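KLLA0F12672p (Kluyveromyces lactis, PDB 4M3O) is a zinc-binding protein of the RPAP2 family, represented here by its N-terminal domain, and probably dephosphorylates the C-terminal domain of RNA polymerase II. Local coordinates at residues Ile35-Leu38 / Ile39-Asp42. Numbering follows the deposited sequence.
Sequences IDLL and ITKD
Leu-37 and Lys-41, four residues apart at the end of helix 24-40, meet through aliphatic carbon: CD1 of Leu-37 lies 3.8 Å from CD of Lys-41, and the two side chains run obliquely past each other. With its CG anti to the backbone N (chi1 -174°), Leu-37 leans along the helix, which brings CD1 to the aliphatic chain of Lys-41. Lys-41 stays extended beyond CG, and its NZ forms a salt bridge with Glu-7 of helix 5-13, the helix that Leu-37 also touches. Thr-40 crosses Leu-37 at about a right angle; chi1 of 47° turns OG1 back on the preceding turn, 2.9 Å from O of Leu-37 and 3.0 Å from O of Asp-36. The hydroxyl can serve either carbonyl, and the amide of Thr-40 bonds only weakly to the same two oxygens. The amide of Lys-41 gives the firmer backbone bond, 3.0 Å to O of Leu-37. On another flank, Ile-39 straddles two carbonyls: CG1 sits 3.2 Å from O of Asp-36 and CG2 3.3 Å from O of Ile-35. Its side chain also reaches Glu-67 and Arg-68 of helix 58-70, so an alanine here would probably leave both carbonyls less covered and open a gap against that helix. Leu-38 packs on Leu-64 of the same helix, while its O accepts a hydrogen bond from Arg-68, which also pairs with Asp-42. The arrangement is a helix C-terminus with a threonine hydroxyl returned to the backbone, where helix 24-40 passes into strand 42-43 beside strand 2-3.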
loop_
_atom_site.group_PDB
_atom_site.type_symbol
_atom_site.label_atom_id
_atom_site.label_comp_id
_atom_site.label_asym_id
_atom_site.label_seq_id
_atom_site.Cartn_x
_atom_site.Cartn_y
_atom_site.Cartn_z
ATOM N N ILE A 35 2.480 3.575 -5.608
ATOM C CA ILE A 35 2.069 4.575 -4.621
ATOM C C ILE A 35 1.137 5.624 -5.208
ATOM O O ILE A 35 0.060 5.909 -4.646
ATOM C CB ILE A 35 3.318 5.178 -3.925
ATOM C CG1 ILE A 35 3.865 4.141 -2.920
ATOM C CG2 ILE A 35 2.962 6.460 -3.216
ATOM C CD1 ILE A 35 5.371 4.132 -2.740
ATOM N N ASP A 36 1.492 6.140 -6.367
ATOM C CA ASP A 36 0.620 7.061 -7.098
ATOM C C ASP A 36 -0.783 6.489 -7.335
ATOM O O ASP A 36 -1.794 7.212 -7.191
ATOM C CB ASP A 36 1.232 7.418 -8.461
ATOM C CG ASP A 36 1.954 8.771 -8.464
ATOM O OD1 ASP A 36 3.127 8.815 -8.907
ATOM O OD2 ASP A 36 1.343 9.802 -8.065
ATOM N N LEU A 37 -0.852 5.215 -7.740
ATOM C CA LEU A 37 -2.140 4.571 -7.979
ATOM C C LEU A 37 -2.897 4.478 -6.677
ATOM O O LEU A 37 -4.115 4.712 -6.635
ATOM C CB LEU A 37 -1.958 3.151 -8.532
ATOM C CG LEU A 37 -3.281 2.481 -8.940
ATOM C CD1 LEU A 37 -3.991 3.309 -10.010
ATOM C CD2 LEU A 37 -3.018 1.065 -9.451
ATOM N N LEU A 38 -2.184 4.191 -5.584
ATOM C CA LEU A 38 -2.920 3.980 -4.301
ATOM C C LEU A 38 -3.281 5.264 -3.541
ATOM O O LEU A 38 -3.869 5.208 -2.468
ATOM C CB LEU A 38 -2.127 3.031 -3.402
ATOM C CG LEU A 38 -1.892 1.655 -4.066
ATOM C CD1 LEU A 38 -1.025 0.744 -3.242
ATOM C CD2 LEU A 38 -3.222 1.004 -4.396
ATOM N N ILE A 39 -2.925 6.416 -4.087
ATOM C CA ILE A 39 -3.439 7.698 -3.558
ATOM C C ILE A 39 -4.574 8.306 -4.394
ATOM O O ILE A 39 -5.362 9.114 -3.869
ATOM C CB ILE A 39 -2.322 8.736 -3.369
ATOM C CG1 ILE A 39 -1.821 9.201 -4.732
ATOM C CG2 ILE A 39 -1.237 8.121 -2.498
ATOM C CD1 ILE A 39 -1.848 10.710 -4.887
ATOM N N THR A 40 -4.648 7.915 -5.674
ATOM C CA THR A 40 -5.721 8.302 -6.577
ATOM C C THR A 40 -6.915 7.418 -6.343
ATOM O O THR A 40 -8.036 7.901 -6.458
ATOM C CB THR A 40 -5.285 8.236 -8.053
ATOM O OG1 THR A 40 -4.599 7.004 -8.315
ATOM C CG2 THR A 40 -4.334 9.323 -8.309
ATOM N N LYS A 41 -6.671 6.152 -5.958
ATOM C CA LYS A 41 -7.720 5.129 -5.773
ATOM C C LYS A 41 -7.507 4.353 -4.476
ATOM O O LYS A 41 -6.387 4.363 -3.927
ATOM C CB LYS A 41 -7.665 4.098 -6.904
ATOM C CG LYS A 41 -7.942 4.701 -8.254
ATOM C CD LYS A 41 -7.707 3.712 -9.378
ATOM C CE LYS A 41 -8.243 4.313 -10.681
ATOM N NZ LYS A 41 -8.380 3.286 -11.743
ATOM N N ASP A 42 -8.562 3.677 -4.011
ATOM C CA ASP A 42 -8.496 2.849 -2.815
ATOM C C ASP A 42 -8.467 1.438 -3.301
ATOM O O ASP A 42 -8.868 1.178 -4.426
ATOM C CB ASP A 42 -9.668 3.112 -1.895
ATOM C CG ASP A 42 -9.832 4.618 -1.577
ATOM O OD1 ASP A 42 -8.818 5.321 -1.362
ATOM O OD2 ASP A 42 -10.987 5.097 -1.522
#